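Local coordinates for protein agarase (Pseudoalteromonas fuliginea, PDB 6XJ9) that probably hydrolyses agarose, the galactan of red algal cell walls, as a family 50 glycoside hydrolase from a marine bacterium, at residues 524-529 with 585-590; 641-646 with 666-671. One frame throughout, in Å; residues are numbered along the deposited sequence.

Contact 1 (524-529 with 585-590); sequences IVINTL and VDFSIL
The ring of Phe587 receives Val525 CG1 over one face, in a CH-pi contact 4.2 Å from the ring centroid and 22° off the ring normal, displaced toward the rim. Two further groups reach the ring obliquely: Ile526 CG1 comes within 3.6 Å of Phe587 CE2, and Leu529 CD1 lies 3.8 Å from Phe587 CE1. This is a worked case of near-perpendicular helix packing: the short segments of helix 523-529 and helix 584-609 approach to 9.9 Å between axes at a crossing angle of 92°. At such an angle each helix can offer only a small patch, here Val525, Ile526 and Leu529 on one side and Phe587 and Leu590 on the other. Val525 divides its two methyls between the ring face and the opposing helix backbone. With CG1 anti to the backbone N (chi1 165°), that methyl takes the ring face, while CG2 lies 3.6 Å from Phe587 O and also touches Leu590 CB. A loop supplies Ile576, which packs on Ile526, Leu529 and Phe587, and Phe542 of helix 537-550 meets Leu590, so neighbouring parts of the fold extend this apolar cluster. The leucines complete it where their side chains cross at about a right angle, Leu529 CD2 lying 4.0 Å from Leu590 CD1.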
ATOM      1  N   ILE A 524      33.236 -30.105 -11.635  1.00 22.99           N
ATOM      2  CA  ILE A 524      32.806 -31.400 -12.141  1.00 23.84           C
ATOM      3  C   ILE A 524      33.918 -31.982 -13.012  1.00 24.03           C
ATOM      4  O   ILE A 524      34.168 -33.183 -12.979  1.00 26.45           O
ATOM      5  CB  ILE A 524      31.492 -31.271 -12.933  1.00 24.77           C
ATOM      6  CG1 ILE A 524      30.311 -30.840 -12.058  1.00 25.24           C
ATOM      7  CG2 ILE A 524      31.194 -32.562 -13.701  1.00 26.81           C
ATOM      8  CD1 ILE A 524      29.844 -31.911 -11.095  1.00 29.48           C
ATOM      9  N   VAL A 525      34.544 -31.116 -13.813  1.00 23.11           N
ATOM     10  CA  VAL A 525      35.592 -31.508 -14.744  1.00 23.26           C
ATOM     11  C   VAL A 525      36.825 -31.900 -13.933  1.00 23.26           C
ATOM     12  O   VAL A 525      37.312 -33.017 -14.059  1.00 23.94           O
ATOM     13  CB  VAL A 525      35.906 -30.378 -15.744  1.00 21.93           C
ATOM     14  CG1 VAL A 525      37.221 -30.606 -16.478  1.00 22.43           C
ATOM     15  CG2 VAL A 525      34.772 -30.173 -16.744  1.00 22.12           C
ATOM     16  N   ILE A 526      37.293 -30.976 -13.082  1.00 24.44           N
ATOM     17  CA  ILE A 526      38.495 -31.191 -12.292  1.00 24.88           C
ATOM     18  C   ILE A 526      38.375 -32.512 -11.536  1.00 26.18           C
ATOM     19  O   ILE A 526      39.204 -33.402 -11.716  1.00 27.57           O
ATOM     20  CB  ILE A 526      38.780 -29.985 -11.376  1.00 25.36           C
ATOM     21  CG1 ILE A 526      39.165 -28.754 -12.203  1.00 24.37           C
ATOM     22  CG2 ILE A 526      39.854 -30.326 -10.348  1.00 25.80           C
ATOM     23  CD1 ILE A 526      38.873 -27.438 -11.532  1.00 24.76           C
ATOM     24  N   ASN A 527      37.323 -32.649 -10.725  1.00 25.46           N
ATOM     25  CA  ASN A 527      37.154 -33.819  -9.872  1.00 26.52           C
ATOM     26  C   ASN A 527      37.037 -35.102 -10.696  1.00 26.54           C
ATOM     27  O   ASN A 527      37.544 -36.149 -10.302  1.00 27.03           O
ATOM     28  CB  ASN A 527      35.925 -33.686  -8.970  1.00 27.07           C
ATOM     29  CG  ASN A 527      35.791 -34.842  -8.007  1.00 29.73           C
ATOM     30  OD1 ASN A 527      35.128 -35.835  -8.311  1.00 28.91           O
ATOM     31  ND2 ASN A 527      36.443 -34.730  -6.857  1.00 29.00           N
ATOM     32  N   THR A 528      36.326 -35.040 -11.826  1.00 24.17           N
ATOM     33  CA  THR A 528      36.106 -36.236 -12.620  1.00 23.74           C
ATOM     34  C   THR A 528      37.404 -36.674 -13.305  1.00 25.48           C
ATOM     35  O   THR A 528      37.647 -37.872 -13.437  1.00 26.00           O
ATOM     36  CB  THR A 528      34.925 -36.050 -13.584  1.00 22.73           C
ATOM     37  OG1 THR A 528      33.742 -35.768 -12.827  1.00 21.51           O
ATOM     38  CG2 THR A 528      34.679 -37.261 -14.452  1.00 22.96           C
ATOM     39  N   LEU A 529      38.229 -35.710 -13.747  1.00 25.74           N
ATOM     40  CA  LEU A 529      39.486 -36.012 -14.426  1.00 27.15           C
ATOM     41  C   LEU A 529      40.376 -36.872 -13.528  1.00 28.62           C
ATOM     42  O   LEU A 529      41.201 -37.639 -14.026  1.00 28.37           O
ATOM     43  CB  LEU A 529      40.209 -34.709 -14.791  1.00 25.95           C
ATOM     44  CG  LEU A 529      39.748 -34.005 -16.068  1.00 28.06           C
ATOM     45  CD1 LEU A 529      40.268 -32.577 -16.122  1.00 26.75           C
ATOM     46  CD2 LEU A 529      40.188 -34.769 -17.308  1.00 26.29           C
ATOM     47  N   VAL A 585      40.502 -24.165 -21.977  1.00 28.03           N
ATOM     48  CA  VAL A 585      39.746 -24.330 -23.212  1.00 28.69           C
ATOM     49  C   VAL A 585      39.198 -25.759 -23.250  1.00 28.49           C
ATOM     50  O   VAL A 585      38.049 -25.985 -23.639  1.00 28.48           O
ATOM     51  CB  VAL A 585      40.560 -23.940 -24.470  1.00 28.88           C
ATOM     52  CG1 VAL A 585      39.945 -24.483 -25.752  1.00 29.14           C
ATOM     53  CG2 VAL A 585      40.742 -22.433 -24.583  1.00 28.65           C
ATOM     54  N   ASP A 586      40.012 -26.704 -22.776  1.00 26.45           N
ATOM     55  CA  ASP A 586      39.632 -28.103 -22.655  1.00 26.35           C
ATOM     56  C   ASP A 586      38.599 -28.297 -21.540  1.00 25.70           C
ATOM     57  O   ASP A 586      37.683 -29.107 -21.690  1.00 25.48           O
ATOM     58  CB  ASP A 586      40.872 -28.986 -22.484  1.00 27.90           C
ATOM     59  CG  ASP A 586      41.861 -28.799 -23.626  1.00 30.45           C
ATOM     60  OD1 ASP A 586      41.398 -28.674 -24.761  1.00 34.36           O
ATOM     61  OD2 ASP A 586      43.078 -28.726 -23.364  1.00 30.09           O
ATOM     62  N   PHE A 587      38.761 -27.573 -20.424  1.00 24.00           N
ATOM     63  CA  PHE A 587      37.821 -27.633 -19.309  1.00 23.57           C
ATOM     64  C   PHE A 587      36.428 -27.246 -19.798  1.00 22.70           C
ATOM     65  O   PHE A 587      35.427 -27.842 -19.405  1.00 21.21           O
ATOM     66  CB  PHE A 587      38.304 -26.774 -18.133  1.00 24.43           C
ATOM     67  CG  PHE A 587      39.403 -27.380 -17.288  1.00 24.18           C
ATOM     68  CD1 PHE A 587      40.215 -28.398 -17.772  1.00 24.17           C
ATOM     69  CD2 PHE A 587      39.626 -26.935 -15.989  1.00 25.57           C
ATOM     70  CE1 PHE A 587      41.218 -28.954 -16.987  1.00 22.04           C
ATOM     71  CE2 PHE A 587      40.648 -27.469 -15.213  1.00 24.71           C
ATOM     72  CZ  PHE A 587      41.435 -28.490 -15.709  1.00 22.81           C
ATOM     73  N   SER A 588      36.396 -26.252 -20.689  1.00 23.41           N
ATOM     74  CA  SER A 588      35.176 -25.745 -21.290  1.00 22.79           C
ATOM     75  C   SER A 588      34.534 -26.791 -22.200  1.00 21.50           C
ATOM     76  O   SER A 588      33.314 -26.933 -22.207  1.00 20.26           O
ATOM     77  CB  SER A 588      35.471 -24.475 -22.023  1.00 23.54           C
ATOM     78  OG  SER A 588      34.311 -23.668 -22.071  1.00 27.58           O
ATOM     79  N   ILE A 589      35.367 -27.513 -22.963  1.00 20.13           N
ATOM     80  CA  ILE A 589      34.921 -28.558 -23.876  1.00 20.55           C
ATOM     81  C   ILE A 589      34.303 -29.695 -23.064  1.00 20.90           C
ATOM     82  O   ILE A 589      33.235 -30.207 -23.414  1.00 20.64           O
ATOM     83  CB  ILE A 589      36.092 -29.034 -24.769  1.00 20.57           C
ATOM     84  CG1 ILE A 589      36.371 -28.044 -25.910  1.00 22.52           C
ATOM     85  CG2 ILE A 589      35.869 -30.445 -25.296  1.00 19.45           C
ATOM     86  CD1 ILE A 589      37.652 -28.323 -26.686  1.00 23.36           C
ATOM     87  N   LEU A 590      34.965 -30.036 -21.950  1.00 19.70           N
ATOM     88  CA  LEU A 590      34.567 -31.144 -21.098  1.00 20.21           C
ATOM     89  C   LEU A 590      33.270 -30.797 -20.366  1.00 19.46           C
ATOM     90  O   LEU A 590      32.327 -31.592 -20.388  1.00 20.99           O
ATOM     91  CB  LEU A 590      35.719 -31.513 -20.152  1.00 19.16           C
ATOM     92  CG  LEU A 590      36.995 -32.032 -20.828  1.00 20.63           C
ATOM     93  CD1 LEU A 590      38.037 -32.488 -19.805  1.00 21.45           C
ATOM     94  CD2 LEU A 590      36.691 -33.154 -21.807  1.00 20.26           C
TER

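Contact 2 (641-646 with 666-671); sequences SFNAYK and IGEFHV
Two backbone hydrogen bonds tie the segments together, Gly667 N to Phe642 O at 2.7 Å and Ala644 N to Glu668 O at 3.1 Å. In the first the N-H points almost straight at the oxygen, although the donor stands 30° out of the carbonyl plane; the second runs almost in line with the Glu668 carbonyl. Among polar side chains, Tyr645 OH donates to Glu668 OE1 over 2.7 Å, reaching the anti side of the carboxylate. The Asn643 amide stacks on that same carboxylate with the planes 29° apart; its ND2 is bound by Glu509 and Asn508, while Glu668 OE2 forms a salt bridge with Arg619. The setting is the parallel strand pair 640-643 and 664-666, bridged at Phe642 and Ile666, as in the (beta/alpha)8 barrel expected of this family, and the polar cluster gathers just past the C-terminal ends of these strands, where such barrels place their active sites. Aromatic contacts follow. Tyr645, centre of an inverse gamma turn, holds CG anti to its carbonyl carbon (chi1 -68°), which lays the ring alongside the opposing backbone, with Phe669 N and Glu668 C over one face. Tyr645 CD2 also meets the edge of the His670 imidazole, 3.5 Å from His670 CD2, while His670 NE2 is hydrogen-bonded to the backbone N of Leu683. On the apolar side, Ile666 CD1 packs 3.8 Å from Ala644 CB. Water serves the far end: one molecule donates to Lys646 O over 2.8 Å and accepts from His670 N over 3.0 Å.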
ATOM      1  N   SER A 641      15.177 -22.005 -18.624  1.00 14.73           N
ATOM      2  CA  SER A 641      14.648 -21.569 -17.339  1.00 14.16           C
ATOM      3  C   SER A 641      15.787 -21.235 -16.368  1.00 14.78           C
ATOM      4  O   SER A 641      16.821 -21.903 -16.359  1.00 15.02           O
ATOM      5  CB  SER A 641      13.717 -22.615 -16.769  1.00 13.60           C
ATOM      6  OG  SER A 641      14.363 -23.880 -16.730  1.00 13.52           O
ATOM      7  N   PHE A 642      15.588 -20.160 -15.590  1.00 15.41           N
ATOM      8  CA  PHE A 642      16.512 -19.669 -14.576  1.00 16.31           C
ATOM      9  C   PHE A 642      15.714 -19.244 -13.344  1.00 16.12           C
ATOM     10  O   PHE A 642      14.598 -18.760 -13.483  1.00 15.01           O
ATOM     11  CB  PHE A 642      17.238 -18.409 -15.059  1.00 16.49           C
ATOM     12  CG  PHE A 642      18.023 -18.562 -16.338  1.00 17.94           C
ATOM     13  CD1 PHE A 642      17.410 -18.374 -17.570  1.00 17.41           C
ATOM     14  CD2 PHE A 642      19.378 -18.886 -16.310  1.00 17.45           C
ATOM     15  CE1 PHE A 642      18.140 -18.490 -18.745  1.00 17.79           C
ATOM     16  CE2 PHE A 642      20.109 -19.001 -17.484  1.00 17.27           C
ATOM     17  CZ  PHE A 642      19.482 -18.816 -18.698  1.00 17.87           C
ATOM     18  N   ASN A 643      16.306 -19.386 -12.145  1.00 15.62           N
ATOM     19  CA  ASN A 643      15.752 -18.746 -10.958  1.00 15.33           C
ATOM     20  C   ASN A 643      16.590 -17.500 -10.660  1.00 16.41           C
ATOM     21  O   ASN A 643      17.806 -17.531 -10.803  1.00 15.80           O
ATOM     22  CB  ASN A 643      15.686 -19.706  -9.765  1.00 14.61           C
ATOM     23  CG  ASN A 643      14.832 -20.931 -10.016  1.00 15.72           C
ATOM     24  OD1 ASN A 643      13.907 -20.893 -10.823  1.00 15.08           O
ATOM     25  ND2 ASN A 643      15.134 -22.024  -9.329  1.00 15.30           N
ATOM     26  N   ALA A 644      15.947 -16.382 -10.297  1.00 16.60           N
ATOM     27  CA  ALA A 644      16.713 -15.161 -10.063  1.00 16.54           C
ATOM     28  C   ALA A 644      16.067 -14.326  -8.961  1.00 16.75           C
ATOM     29  O   ALA A 644      15.187 -13.509  -9.224  1.00 17.26           O
ATOM     30  CB  ALA A 644      16.891 -14.375 -11.345  1.00 17.58           C
ATOM     31  N   TYR A 645      16.514 -14.554  -7.719  1.00 17.28           N
ATOM     32  CA  TYR A 645      16.080 -13.764  -6.578  1.00 18.04           C
ATOM     33  C   TYR A 645      16.926 -12.498  -6.516  1.00 17.98           C
ATOM     34  O   TYR A 645      17.862 -12.430  -5.728  1.00 17.69           O
ATOM     35  CB  TYR A 645      16.227 -14.560  -5.274  1.00 17.29           C
ATOM     36  CG  TYR A 645      15.282 -15.728  -5.155  1.00 18.53           C
ATOM     37  CD1 TYR A 645      15.654 -16.995  -5.573  1.00 17.02           C
ATOM     38  CD2 TYR A 645      14.013 -15.567  -4.611  1.00 18.32           C
ATOM     39  CE1 TYR A 645      14.775 -18.065  -5.475  1.00 18.85           C
ATOM     40  CE2 TYR A 645      13.133 -16.634  -4.491  1.00 19.08           C
ATOM     41  CZ  TYR A 645      13.518 -17.889  -4.925  1.00 19.04           C
ATOM     42  OH  TYR A 645      12.663 -18.952  -4.788  1.00 22.03           O
ATOM     43  N   LYS A 646      16.576 -11.516  -7.357  1.00 17.76           N
ATOM     44  CA  LYS A 646      17.150 -10.180  -7.315  1.00 18.78           C
ATOM     45  C   LYS A 646      16.000  -9.181  -7.369  1.00 19.03           C
ATOM     46  O   LYS A 646      14.837  -9.583  -7.377  1.00 18.35           O
ATOM     47  CB  LYS A 646      18.138  -9.929  -8.465  1.00 19.16           C
ATOM     48  CG  LYS A 646      19.309 -10.907  -8.551  1.00 19.65           C
ATOM     49  CD  LYS A 646      20.193 -10.918  -7.313  1.00 20.70           C
ATOM     50  CE  LYS A 646      21.394 -11.834  -7.445  1.00 22.23           C
ATOM     51  NZ  LYS A 646      20.977 -13.251  -7.420  1.00 25.18           N
ATOM     52  N   ILE A 666      11.693 -17.163 -15.982  1.00 15.39           N
ATOM     53  CA  ILE A 666      12.125 -17.107 -14.590  1.00 15.75           C
ATOM     54  C   ILE A 666      11.283 -18.103 -13.789  1.00 16.70           C
ATOM     55  O   ILE A 666      10.050 -18.012 -13.767  1.00 17.04           O
ATOM     56  CB  ILE A 666      12.060 -15.675 -14.002  1.00 15.04           C
ATOM     57  CG1 ILE A 666      13.105 -14.740 -14.613  1.00 15.15           C
ATOM     58  CG2 ILE A 666      12.208 -15.711 -12.490  1.00 15.64           C
ATOM     59  CD1 ILE A 666      14.541 -15.067 -14.220  1.00 14.35           C
ATOM     60  N   GLY A 667      11.965 -19.055 -13.147  1.00 15.65           N
ATOM     61  CA  GLY A 667      11.314 -20.112 -12.383  1.00 16.38           C
ATOM     62  C   GLY A 667      10.825 -19.656 -11.012  1.00 15.75           C
ATOM     63  O   GLY A 667       9.804 -20.146 -10.530  1.00 15.81           O
ATOM     64  N   GLU A 668      11.592 -18.753 -10.386  1.00 15.24           N
ATOM     65  CA  GLU A 668      11.341 -18.289  -9.030  1.00 15.65           C
ATOM     66  C   GLU A 668      11.941 -16.897  -8.853  1.00 15.17           C
ATOM     67  O   GLU A 668      12.991 -16.597  -9.415  1.00 15.91           O
ATOM     68  CB  GLU A 668      11.980 -19.180  -7.956  1.00 14.84           C
ATOM     69  CG  GLU A 668      11.725 -20.664  -8.109  1.00 16.08           C
ATOM     70  CD  GLU A 668      12.557 -21.594  -7.238  1.00 16.05           C
ATOM     71  OE1 GLU A 668      13.175 -21.127  -6.265  1.00 16.25           O
ATOM     72  OE2 GLU A 668      12.583 -22.793  -7.535  1.00 17.93           O
ATOM     73  N   PHE A 669      11.230 -16.075  -8.077  1.00 14.55           N
ATOM     74  CA  PHE A 669      11.674 -14.795  -7.555  1.00 15.95           C
ATOM     75  C   PHE A 669      10.710 -14.424  -6.430  1.00 16.51           C
ATOM     76  O   PHE A 669       9.597 -14.947  -6.383  1.00 17.14           O
ATOM     77  CB  PHE A 669      11.672 -13.715  -8.646  1.00 14.85           C
ATOM     78  CG  PHE A 669      10.324 -13.123  -8.972  1.00 15.43           C
ATOM     79  CD1 PHE A 669       9.439 -13.788  -9.812  1.00 15.28           C
ATOM     80  CD2 PHE A 669       9.927 -11.908  -8.434  1.00 14.86           C
ATOM     81  CE1 PHE A 669       8.200 -13.250 -10.124  1.00 15.20           C
ATOM     82  CE2 PHE A 669       8.677 -11.377  -8.728  1.00 14.98           C
ATOM     83  CZ  PHE A 669       7.813 -12.039  -9.582  1.00 15.67           C
ATOM     84  N   HIS A 670      11.152 -13.564  -5.506  1.00 16.69           N
ATOM     85  CA  HIS A 670      10.270 -13.131  -4.437  1.00 18.34           C
ATOM     86  C   HIS A 670      10.814 -11.869  -3.787  1.00 17.00           C
ATOM     87  O   HIS A 670      11.992 -11.551  -3.891  1.00 16.71           O
ATOM     88  CB  HIS A 670      10.038 -14.227  -3.378  1.00 18.91           C
ATOM     89  CG  HIS A 670      10.868 -14.058  -2.151  1.00 22.35           C
ATOM     90  ND1 HIS A 670      10.378 -13.434  -0.998  1.00 23.52           N
ATOM     91  CD2 HIS A 670      12.136 -14.436  -1.880  1.00 22.28           C
ATOM     92  CE1 HIS A 670      11.322 -13.428  -0.078  1.00 23.67           C
ATOM     93  NE2 HIS A 670      12.416 -14.056  -0.596  1.00 24.99           N
ATOM     94  N   VAL A 671       9.897 -11.156  -3.135  1.00 17.38           N
ATOM     95  CA  VAL A 671      10.226 -10.039  -2.276  1.00 17.39           C
ATOM     96  C   VAL A 671       9.425 -10.244  -0.997  1.00 18.55           C
ATOM     97  O   VAL A 671       8.284 -10.692  -1.048  1.00 17.52           O
ATOM     98  CB  VAL A 671       9.874  -8.688  -2.925  1.00 16.68           C
ATOM     99  CG1 VAL A 671      10.429  -7.518  -2.123  1.00 16.31           C
ATOM    100  CG2 VAL A 671      10.298  -8.591  -4.386  1.00 16.54           C
TER
HETATM  101  O   HOH W   1      13.416 -11.678  -6.171  1.00 16.60           O

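Both contacts are buried, yet they sit in very different parts of the chain. The centre of contact 2 lies about 7 Å from the centre of the chain, at the ends of two parallel strands and in the loops beyond them; that of contact 1 lies about 28 Å from it, where two helices meet. They share no helix or strand, and their nearest atoms are about 16 Å apart. Chemistry follows place. The helix crossing at 524-529 and 585-590 rests on apolar side-chain packing, with no polar bond between the segments, whereas 641-646 and 666-671 combine backbone bonds, a carboxylate network and a bridging water, with nearly twice the buried area: 494 against 258 Å².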